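Lmo2184 protein (Listeria monocytogenes serovar 1/2a, PDB 5JOQ) is a substrate-binding lipoprotein of an ABC transporter, probably binding heme in the cleft between two lobes and delivering it for iron uptake. Local coordinates at residues I37-T40 with I44-I47; K158-K163 with E282-L287; G177-V182 with E241-N246; E265-F268 with L274-P277. One frame throughout, in Å; residues are numbered along the deposited sequence. Where two conformers were deposited one is given.

How the interactions relate
Two of the contacts are buried and two lie nearer the surface, and their chemistry follows. Interaction 1 is small apolar packing where a parallel strand passes into a helix; interaction 3, on the far side of the chain's centre, is an aromatic pair with a water bridging the tyrosine hydroxyl to a glutamate. Interaction 2 is partly buried and mixes an aliphatic touch with one weak hydrogen bond, while interaction 4 is a loose surface contact without any. Interactions 2 and 4 share helix 276-288 and meet through F268, which packs on E282, M283 and M286. Interaction 4 also reaches interaction 1, through L274 against E46 and I47.

Interaction 1: I37-T40 with I44-I47; sequences IVAT and ITEI
A39 and T45 bring their backbones to within 5.6 Å, CA to CA, where strand 37-39 gives way through a tight connection to helix 42-50 and the chain folds back beside itself. The contact turns on one methyl group. A39 points its CB at the helix, and the atom settles between two neighbouring helical residues. On one of them it meets a branch methyl, with A39 CB 3.8 Å from I44 CG2; on the other it approaches a hydroxyl, with A39 CB 3.5 Å from T45 OG1. The first is plain apolar packing, and the second is a van der Waals touch between a methyl carbon and an oxygen. The T45 hydroxyl has its hydrogen bond with T41 O, just ahead of the helix. The rotation about CA-CB of T45 serves both purposes: OG1 stands opposite the carbonyl carbon and beside the backbone N (chi1 -60°), which carries it back toward the preceding turn and close to A39. T45 also rests on P59 and Y69. In I44, CG2 faces A39, and the side chain also packs on L95. The short A39 side chain is consistent with the close approach of the backbones, and all three touching residues are buried. Strand 37-39 itself bonds through its backbone to M93 and L95 on strand 93-97 and to V56 and G57. The side chains of A39 and I44 join the helix to strands 37-39 and 93-97 of this parallel sheet, and beyond the contact I47 continues the packing onto helix 123-136, through I130 and L133.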
loop_
_atom_site.group_PDB
_atom_site.type_symbol
_atom_site.label_atom_id
_atom_site.label_comp_id
_atom_site.label_asym_id
_atom_site.label_seq_id
_atom_site.Cartn_x
_atom_site.Cartn_y
_atom_site.Cartn_z
ATOM N N ILE A 37 1.627 -18.139 26.370
ATOM C CA ILE A 37 2.543 -17.478 25.443
ATOM C C ILE A 37 1.744 -16.629 24.461
ATOM O O ILE A 37 0.752 -17.101 23.900
ATOM C CB ILE A 37 3.402 -18.509 24.680
ATOM C CG1 ILE A 37 4.126 -19.443 25.654
ATOM C CG2 ILE A 37 4.380 -17.780 23.765
ATOM C CD1 ILE A 37 4.817 -20.672 24.970
ATOM N N VAL A 38 2.193 -15.393 24.224
ATOM C CA VAL A 38 1.653 -14.554 23.149
ATOM C C VAL A 38 2.688 -14.449 22.035
ATOM O O VAL A 38 3.831 -14.046 22.275
ATOM C CB VAL A 38 1.261 -13.162 23.668
ATOM C CG1 VAL A 38 0.908 -12.233 22.489
ATOM C CG2 VAL A 38 0.081 -13.288 24.598
ATOM N N ALA A 39 2.311 -14.837 20.818
ATOM C CA ALA A 39 3.165 -14.630 19.646
ATOM C C ALA A 39 2.699 -13.384 18.908
ATOM O O ALA A 39 1.523 -13.303 18.538
ATOM C CB ALA A 39 3.116 -15.833 18.711
ATOM N N THR A 40 3.600 -12.416 18.677
ATOM C CA THR A 40 3.173 -11.162 18.053
ATOM C C THR A 40 3.493 -11.062 16.560
ATOM O O THR A 40 3.229 -10.014 15.965
ATOM C CB THR A 40 3.782 -9.939 18.745
ATOM O OG1 THR A 40 5.196 -9.956 18.536
ATOM C CG2 THR A 40 3.501 -9.959 20.248
ATOM N N ILE A 44 6.672 -16.038 14.028
ATOM C CA ILE A 44 6.818 -16.719 15.321
ATOM C C ILE A 44 5.677 -17.702 15.525
ATOM O O ILE A 44 5.879 -18.807 16.050
ATOM C CB ILE A 44 6.897 -15.693 16.477
ATOM C CG1 ILE A 44 8.228 -14.921 16.403
ATOM C CG2 ILE A 44 6.736 -16.382 17.861
ATOM C CD1 ILE A 44 8.171 -13.601 17.189
ATOM N N THR A 45 4.458 -17.321 15.107
ATOM C CA THR A 45 3.304 -18.201 15.270
ATOM C C THR A 45 3.516 -19.516 14.535
ATOM O O THR A 45 3.141 -20.586 15.035
ATOM C CB THR A 45 2.026 -17.510 14.748
ATOM O OG1 THR A 45 1.784 -16.292 15.470
ATOM C CG2 THR A 45 0.832 -18.413 14.979
ATOM N N GLU A 46 4.099 -19.453 13.336
ATOM C CA GLU A 46 4.415 -20.667 12.577
ATOM C C GLU A 46 5.451 -21.533 13.299
ATOM O O GLU A 46 5.364 -22.774 13.288
ATOM C CB GLU A 46 4.915 -20.281 11.184
ATOM C CG GLU A 46 3.810 -19.567 10.351
ATOM C CD GLU A 46 4.346 -18.994 9.031
ATOM O OE1 GLU A 46 5.580 -18.766 8.900
ATOM O OE2 GLU A 46 3.512 -18.777 8.127
ATOM N N ILE A 47 6.442 -20.901 13.924
ATOM C CA ILE A 47 7.417 -21.671 14.699
ATOM C C ILE A 47 6.734 -22.346 15.884
ATOM O O ILE A 47 6.997 -23.515 16.181
ATOM C CB ILE A 47 8.588 -20.768 15.131
ATOM C CG1 ILE A 47 9.505 -20.514 13.912
ATOM C CG2 ILE A 47 9.387 -21.436 16.283
ATOM C CD1 ILE A 47 10.469 -19.332 14.101
#

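Interaction 2: K158-K163 with E282-L287; sequences KSNVAK and EMEKML
E284 reaches out from helix 276-288 and lays its side chain across N160 and V161, late in helix 140-161. The more buried part is aliphatic: V161 CG1 lies 3.9 Å from E284 CG, and V161 is the one buried member of the trio. E284 gets there by extending fully, with CG opposite its backbone N (chi1 -175°) and the chain running straight on to the carboxylate. That carboxylate ends on the partly exposed, weakly bonded side. There N160 ND2 gives E284 OE1 a weak hydrogen bond, nearly straight at 172° but 3.4 Å long, and the amide and carboxylate planes are turned 49° apart. E284 OE2 instead rests 3.4 Å from N160 CB. The amide has a second tie, since N160 OD1 is hydrogen-bonded to Q156 one turn back. Beyond the contact, K285 NZ pairs with E282 OE1 at 3.6 Å and also forms a salt bridge with E84 of the second subunit. On the inner side, M283 and L287 press onto strand 223-227. The contact fastens the end of helix 140-161 to the carboxy-terminal lobe, consistent with the helical-backbone substrate-binding proteins of the iron and vitamin B12 type, whose hallmark is a single long helix linking two lobes.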
loop_
_atom_site.group_PDB
_atom_site.type_symbol
_atom_site.label_atom_id
_atom_site.label_comp_id
_atom_site.label_asym_id
_atom_site.label_seq_id
_atom_site.Cartn_x
_atom_site.Cartn_y
_atom_site.Cartn_z
ATOM N N LYS A 158 23.571 -24.664 -0.610
ATOM C CA LYS A 158 25.007 -24.404 -0.539
ATOM C C LYS A 158 25.784 -25.361 -1.432
ATOM O O LYS A 158 26.676 -24.948 -2.179
ATOM C CB LYS A 158 25.480 -24.523 0.917
ATOM C CG LYS A 158 25.149 -23.316 1.804
ATOM C CD LYS A 158 25.398 -23.614 3.296
ATOM C CE LYS A 158 26.309 -22.626 4.034
ATOM N NZ LYS A 158 26.290 -22.930 5.559
ATOM N N SER A 159 25.453 -26.645 -1.378
ATOM C CA SER A 159 26.113 -27.634 -2.196
ATOM C C SER A 159 25.896 -27.359 -3.694
ATOM O O SER A 159 26.800 -27.429 -4.477
ATOM C CB SER A 159 25.591 -29.023 -1.834
ATOM O OG SER A 159 26.077 -29.984 -2.723
ATOM N N ASN A 160 24.679 -27.000 -4.054
ATOM C CA ASN A 160 24.315 -26.722 -5.428
ATOM C C ASN A 160 25.126 -25.588 -6.036
ATOM O O ASN A 160 25.516 -25.664 -7.164
ATOM C CB ASN A 160 22.864 -26.248 -5.503
ATOM C CG ASN A 160 21.847 -27.355 -5.403
ATOM O OD1 ASN A 160 22.162 -28.527 -5.446
ATOM N ND2 ASN A 160 20.595 -26.962 -5.274
ATOM N N VAL A 161 25.354 -24.525 -5.284
ATOM C CA VAL A 161 26.072 -23.371 -5.802
ATOM C C VAL A 161 27.569 -23.302 -5.552
ATOM O O VAL A 161 28.239 -22.427 -6.039
ATOM C CB VAL A 161 25.476 -22.089 -5.191
ATOM C CG1 VAL A 161 23.980 -22.056 -5.381
ATOM C CG2 VAL A 161 25.813 -21.999 -3.719
ATOM N N ALA A 162 28.099 -24.260 -4.816
ATOM C CA ALA A 162 29.487 -24.188 -4.416
ATOM C C ALA A 162 30.495 -24.040 -5.534
ATOM O O ALA A 162 31.448 -23.333 -5.375
ATOM C CB ALA A 162 29.852 -25.380 -3.558
ATOM N N LYS A 163 30.298 -24.709 -6.641
ATOM C CA LYS A 163 31.271 -24.619 -7.728
ATOM C C LYS A 163 30.844 -23.672 -8.844
ATOM O O LYS A 163 31.520 -23.609 -9.878
ATOM C CB LYS A 163 31.557 -26.013 -8.313
ATOM C CG LYS A 163 32.213 -26.961 -7.290
ATOM C CD LYS A 163 32.328 -28.400 -7.803
ATOM C CE LYS A 163 32.859 -29.322 -6.696
ATOM N NZ LYS A 163 33.057 -30.749 -7.120
ATOM N N GLU A 282 14.273 -19.830 -4.447
ATOM C CA GLU A 282 13.945 -18.789 -5.416
ATOM C C GLU A 282 15.152 -17.872 -5.644
ATOM O O GLU A 282 15.427 -17.460 -6.781
ATOM C CB GLU A 282 12.711 -18.023 -4.923
ATOM C CG GLU A 282 11.991 -17.228 -5.957
ATOM C CD GLU A 282 11.599 -18.086 -7.153
ATOM O OE1 GLU A 282 11.127 -19.250 -6.978
ATOM O OE2 GLU A 282 11.832 -17.595 -8.269
ATOM N N MET A 283 15.930 -17.604 -4.585
ATOM C CA MET A 283 17.135 -16.792 -4.736
ATOM C C MET A 283 18.122 -17.461 -5.671
ATOM O O MET A 283 18.718 -16.806 -6.536
ATOM C CB MET A 283 17.777 -16.536 -3.365
ATOM C CG MET A 283 18.995 -15.623 -3.430
ATOM S SD MET A 283 18.626 -13.940 -3.927
ATOM C CE MET A 283 17.604 -13.336 -2.551
ATOM N N GLU A 284 18.291 -18.775 -5.533
ATOM C CA GLU A 284 19.217 -19.499 -6.394
ATOM C C GLU A 284 18.792 -19.397 -7.856
ATOM O O GLU A 284 19.639 -19.257 -8.743
ATOM C CB GLU A 284 19.319 -20.960 -5.934
ATOM C CG GLU A 284 20.341 -21.744 -6.694
ATOM C CD GLU A 284 20.309 -23.246 -6.394
ATOM O OE1 GLU A 284 19.652 -23.684 -5.406
ATOM O OE2 GLU A 284 20.949 -23.981 -7.179
ATOM N N LYS A 285 17.477 -19.419 -8.126
ATOM C CA LYS A 285 16.997 -19.288 -9.504
ATOM C C LYS A 285 17.341 -17.928 -10.088
ATOM O O LYS A 285 17.788 -17.833 -11.242
ATOM C CB LYS A 285 15.487 -19.503 -9.567
ATOM C CG LYS A 285 15.053 -20.945 -9.362
ATOM C CD LYS A 285 13.542 -21.101 -9.475
ATOM C CE LYS A 285 13.104 -22.443 -8.898
ATOM N NZ LYS A 285 11.672 -22.426 -8.486
ATOM N N MET A 286 17.149 -16.869 -9.304
ATOM C CA MET A 286 17.432 -15.518 -9.786
ATOM C C MET A 286 18.917 -15.289 -10.015
ATOM O O MET A 286 19.299 -14.599 -10.963
ATOM C CB MET A 286 16.908 -14.500 -8.777
ATOM C CG MET A 286 15.410 -14.269 -8.887
ATOM S SD MET A 286 14.825 -13.089 -7.655
ATOM C CE MET A 286 15.005 -14.005 -6.158
ATOM N N LEU A 287 19.771 -15.812 -9.125
ATOM C CA LEU A 287 21.198 -15.520 -9.222
ATOM C C LEU A 287 21.858 -16.259 -10.373
ATOM O O LEU A 287 22.851 -15.775 -10.919
ATOM C CB LEU A 287 21.907 -15.878 -7.909
ATOM C CG LEU A 287 21.505 -15.036 -6.696
ATOM C CD1 LEU A 287 22.485 -15.328 -5.511
ATOM C CD2 LEU A 287 21.463 -13.566 -7.084
#

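Interaction 3: G177-V182 with E241-N246; sequences GSYLVV and EEFKTN
Y179 and F243 form an offset edge-to-face pair, F243 turning an edge toward the tyrosine with the ring planes 75° apart and the centroids separated by 5.7 Å. The nearest atoms are Y179 CE2 and F243 CD1, at 3.8 Å, and F243 CD1 also lies 3.8 Å from Y179 OH. Beside the rings, in the plane of the tyrosine, sits a water that accepts the hydroxyl proton of Y179 OH at 2.7 Å and donates to E242 OE1 at 2.8 Å, so the same helix holds the tyrosine by its ring and by its polar end. Y179 stands in the loop of a beta-hairpin whose arms are strands 168-173 and 180-182, part of the mixed sheet of the carboxy-terminal lobe, and helix 233-245 packs on it through F243, which also touches L172. The phenyl ring is further placed by a stack with W249 and a cation-pi contact with R226. Next along the chain from the pair, E242 O accepts from both T245 N and T245 OG1, the latter at 2.9 Å, and N246 caps the next helix through I248 N. At the outermost shell, T245 packs on L180 of the second subunit, and L180 on T245 of the third.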
loop_
_atom_site.group_PDB
_atom_site.type_symbol
_atom_site.label_atom_id
_atom_site.label_comp_id
_atom_site.label_asym_id
_atom_site.label_seq_id
_atom_site.Cartn_x
_atom_site.Cartn_y
_atom_site.Cartn_z
ATOM N N GLY A 177 13.509 6.993 -4.679
ATOM C CA GLY A 177 14.041 8.132 -3.945
ATOM C C GLY A 177 14.574 7.825 -2.564
ATOM O O GLY A 177 15.342 8.627 -2.019
ATOM N N SER A 178 14.229 6.674 -1.972
ATOM C CA SER A 178 14.676 6.408 -0.604
ATOM C C SER A 178 15.189 4.978 -0.413
ATOM O O SER A 178 15.178 4.469 0.714
ATOM C CB SER A 178 13.551 6.698 0.400
ATOM O OG SER A 178 12.337 6.072 0.001
ATOM N N TYR A 179 15.671 4.325 -1.479
ATOM C CA TYR A 179 16.150 2.947 -1.368
ATOM C C TYR A 179 17.299 2.869 -0.371
ATOM O O TYR A 179 18.235 3.675 -0.437
ATOM C CB TYR A 179 16.650 2.431 -2.713
ATOM C CG TYR A 179 15.558 2.254 -3.731
ATOM C CD1 TYR A 179 14.576 1.281 -3.556
ATOM C CD2 TYR A 179 15.523 3.052 -4.880
ATOM C CE1 TYR A 179 13.568 1.102 -4.514
ATOM C CE2 TYR A 179 14.542 2.865 -5.842
ATOM C CZ TYR A 179 13.552 1.910 -5.645
ATOM O OH TYR A 179 12.561 1.738 -6.582
ATOM N N LEU A 180 17.237 1.883 0.527
ATOM C CA LEU A 180 18.361 1.509 1.379
ATOM C C LEU A 180 19.165 0.382 0.733
ATOM O O LEU A 180 18.598 -0.516 0.112
ATOM C CB LEU A 180 17.868 1.012 2.740
ATOM C CG LEU A 180 17.192 2.106 3.587
ATOM C CD1 LEU A 180 16.529 1.476 4.799
ATOM C CD2 LEU A 180 18.239 3.108 4.056
ATOM N N VAL A 181 20.484 0.399 0.948
ATOM C CA VAL A 181 21.332 -0.733 0.571
ATOM C C VAL A 181 21.301 -1.770 1.687
ATOM O O VAL A 181 21.478 -1.425 2.860
ATOM C CB VAL A 181 22.758 -0.254 0.306
ATOM C CG1 VAL A 181 23.647 -1.447 -0.031
ATOM C CG2 VAL A 181 22.745 0.737 -0.855
ATOM N N VAL A 182 21.054 -3.028 1.339
ATOM C CA VAL A 182 20.923 -4.109 2.327
ATOM C C VAL A 182 22.253 -4.855 2.374
ATOM O O VAL A 182 22.753 -5.299 1.330
ATOM C CB VAL A 182 19.767 -5.068 1.973
ATOM C CG1 VAL A 182 19.605 -6.114 3.045
ATOM C CG2 VAL A 182 18.406 -4.301 1.797
ATOM N N GLU A 241 8.896 0.535 -13.507
ATOM C CA GLU A 241 8.950 1.461 -14.634
ATOM C C GLU A 241 9.714 2.738 -14.278
ATOM O O GLU A 241 10.401 3.309 -15.126
ATOM C CB GLU A 241 7.540 1.850 -15.110
ATOM C CG GLU A 241 6.680 0.712 -15.553
ATOM C CD GLU A 241 7.125 0.049 -16.853
ATOM O OE1 GLU A 241 7.912 0.608 -17.655
ATOM O OE2 GLU A 241 6.631 -1.060 -17.078
ATOM N N GLU A 242 9.571 3.225 -13.047
ATOM C CA GLU A 242 10.250 4.466 -12.691
ATOM C C GLU A 242 11.769 4.268 -12.645
ATOM O O GLU A 242 12.533 5.107 -13.142
ATOM C CB GLU A 242 9.729 4.975 -11.340
ATOM C CG GLU A 242 10.158 6.453 -11.067
ATOM C CD GLU A 242 11.652 6.633 -10.655
ATOM O OE1 GLU A 242 12.232 5.749 -9.989
ATOM O OE2 GLU A 242 12.230 7.698 -10.995
ATOM N N PHE A 243 12.206 3.139 -12.096
ATOM C CA PHE A 243 13.639 2.831 -11.970
ATOM C C PHE A 243 14.352 2.925 -13.313
ATOM O O PHE A 243 15.433 3.534 -13.412
ATOM C CB PHE A 243 13.771 1.425 -11.368
ATOM C CG PHE A 243 15.099 1.113 -10.671
ATOM C CD1 PHE A 243 15.257 1.363 -9.296
ATOM C CD2 PHE A 243 16.111 0.457 -11.350
ATOM C CE1 PHE A 243 16.469 1.002 -8.623
ATOM C CE2 PHE A 243 17.314 0.080 -10.695
ATOM C CZ PHE A 243 17.490 0.361 -9.345
ATOM N N LYS A 244 13.734 2.365 -14.377
ATOM C CA LYS A 244 14.314 2.340 -15.719
ATOM C C LYS A 244 14.460 3.719 -16.353
ATOM O O LYS A 244 15.225 3.858 -17.320
ATOM C CB LYS A 244 13.450 1.474 -16.664
ATOM C CG LYS A 244 13.329 0.014 -16.232
ATOM C CD LYS A 244 12.524 -0.836 -17.249
ATOM C CE LYS A 244 11.021 -0.732 -17.058
ATOM N NZ LYS A 244 10.244 -1.455 -18.131
ATOM N N THR A 245 13.688 4.718 -15.920
ATOM C CA THR A 245 13.779 6.072 -16.498
ATOM C C THR A 245 14.672 7.003 -15.698
ATOM O O THR A 245 14.901 8.141 -16.121
ATOM C CB THR A 245 12.404 6.737 -16.559
ATOM O OG1 THR A 245 12.030 7.114 -15.210
ATOM C CG2 THR A 245 11.386 5.780 -17.152
ATOM N N ASN A 246 15.144 6.560 -14.545
ATOM C CA ASN A 246 15.793 7.421 -13.573
ATOM C C ASN A 246 17.285 7.513 -13.879
ATOM O O ASN A 246 17.990 6.501 -13.811
ATOM C CB ASN A 246 15.556 6.828 -12.181
ATOM C CG ASN A 246 15.936 7.770 -11.074
ATOM O OD1 ASN A 246 16.856 8.599 -11.218
ATOM N ND2 ASN A 246 15.239 7.640 -9.933
HETATM O O HOH W 1 12.157 3.164 -8.882
#

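Interaction 4: E265-F268 with L274-P277; sequences ENLF and LNAP
L267 sends CG to the side opposite its amide nitrogen (chi1 175°) and then bends CD1 round (chi2 64°), which brings that methyl over the backbone and first side-chain carbon of N275. N275 holds CG opposite its carbonyl carbon (chi1 -74°), which turns ND2 toward the 265-268 backbone. The two side chains thus meet at a slant: L267 CD1 is 4.1 Å from N275 CB and 4.0 Å from N275 O. Beyond CB, the amide comes near two carbonyls in a row. N275 ND2 stands 4.0 Å from L267 O and equally far from N266 O, too distant for a hydrogen bond to either, and none joins the segments. What remains is loose van der Waals contact at the protein surface, with the nearest alpha carbons, those of L267 and N275, 6.6 Å apart. N266 N is hydrogen-bonded to D264 OD1 and N275 N to S273 OG, both partners close in sequence. The contact therefore brings together the two ends of a loop, within the connection that runs from strand 260-262 into helix 276-288. Around it, L267 leans on E278 of that helix, and F268 fits between A279 and residues I188 and L191 of helix 187-194. A276 touches the same helix at Y187. L274 rests on L146 and L150, and P277 on L150 and D153, which places the start of helix 276-288 between the long helix 140-161 and helix 187-194.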
loop_
_atom_site.group_PDB
_atom_site.type_symbol
_atom_site.label_atom_id
_atom_site.label_comp_id
_atom_site.label_asym_id
_atom_site.label_seq_id
_atom_site.Cartn_x
_atom_site.Cartn_y
_atom_site.Cartn_z
ATOM N N GLU A 265 7.331 -9.982 -2.355
ATOM C CA GLU A 265 7.172 -9.484 -1.004
ATOM C C GLU A 265 6.539 -10.534 -0.107
ATOM O O GLU A 265 6.789 -10.603 1.081
ATOM C CB GLU A 265 6.373 -8.178 -1.045
ATOM C CG GLU A 265 5.931 -7.652 0.285
ATOM C CD GLU A 265 4.624 -8.240 0.710
ATOM O OE1 GLU A 265 3.820 -8.594 -0.163
ATOM O OE2 GLU A 265 4.416 -8.343 1.919
ATOM N N ASN A 266 5.632 -11.317 -0.661
ATOM C CA ASN A 266 4.925 -12.336 0.097
ATOM C C ASN A 266 5.861 -13.423 0.607
ATOM O O ASN A 266 5.574 -14.064 1.623
ATOM C CB ASN A 266 3.824 -12.940 -0.776
ATOM C CG ASN A 266 2.448 -12.558 -0.310
ATOM O OD1 ASN A 266 1.864 -13.235 0.534
ATOM N ND2 ASN A 266 1.923 -11.465 -0.842
ATOM N N LEU A 267 6.980 -13.646 -0.076
ATOM C CA LEU A 267 7.920 -14.696 0.272
ATOM C C LEU A 267 9.207 -14.185 0.917
ATOM O O LEU A 267 9.762 -14.868 1.776
ATOM C CB LEU A 267 8.281 -15.502 -0.991
ATOM C CG LEU A 267 9.342 -16.606 -0.924
ATOM C CD1 LEU A 267 8.902 -17.735 0.002
ATOM C CD2 LEU A 267 9.551 -17.162 -2.332
ATOM N N PHE A 268 9.683 -12.999 0.538
ATOM C CA PHE A 268 10.914 -12.392 1.058
ATOM C C PHE A 268 10.552 -11.273 2.052
ATOM O O PHE A 268 10.410 -10.107 1.667
ATOM C CB PHE A 268 11.746 -11.815 -0.102
ATOM C CG PHE A 268 12.300 -12.868 -1.036
ATOM C CD1 PHE A 268 13.540 -13.438 -0.790
ATOM C CD2 PHE A 268 11.595 -13.246 -2.163
ATOM C CE1 PHE A 268 14.068 -14.409 -1.644
ATOM C CE2 PHE A 268 12.112 -14.223 -3.046
ATOM C CZ PHE A 268 13.344 -14.807 -2.765
ATOM N N LEU A 274 10.096 -19.342 8.517
ATOM C CA LEU A 274 10.119 -20.719 8.048
ATOM C C LEU A 274 10.008 -20.767 6.507
ATOM O O LEU A 274 10.179 -21.788 5.916
ATOM C CB LEU A 274 9.101 -21.589 8.763
ATOM C CG LEU A 274 9.388 -21.796 10.246
ATOM C CD1 LEU A 274 8.390 -22.757 10.865
ATOM C CD2 LEU A 274 10.806 -22.277 10.455
ATOM N N ASN A 275 9.711 -19.625 5.898
ATOM C CA ASN A 275 9.674 -19.470 4.448
ATOM C C ASN A 275 11.083 -19.531 3.856
ATOM O O ASN A 275 11.246 -19.631 2.660
ATOM C CB ASN A 275 9.147 -18.086 4.056
ATOM C CG ASN A 275 7.672 -17.945 4.247
ATOM O OD1 ASN A 275 6.975 -18.913 4.443
ATOM N ND2 ASN A 275 7.194 -16.726 4.157
ATOM N N ALA A 276 12.097 -19.498 4.706
ATOM C CA ALA A 276 13.465 -19.391 4.224
ATOM C C ALA A 276 13.913 -20.429 3.218
ATOM O O ALA A 276 14.552 -20.067 2.264
ATOM C CB ALA A 276 14.439 -19.307 5.384
ATOM N N PRO A 277 13.542 -21.744 3.444
ATOM C CA PRO A 277 13.996 -22.683 2.407
ATOM C C PRO A 277 13.401 -22.327 1.040
ATOM O O PRO A 277 14.122 -22.338 0.071
ATOM C CB PRO A 277 13.510 -24.036 2.906
ATOM C CG PRO A 277 13.549 -23.894 4.374
ATOM C CD PRO A 277 12.911 -22.571 4.559
#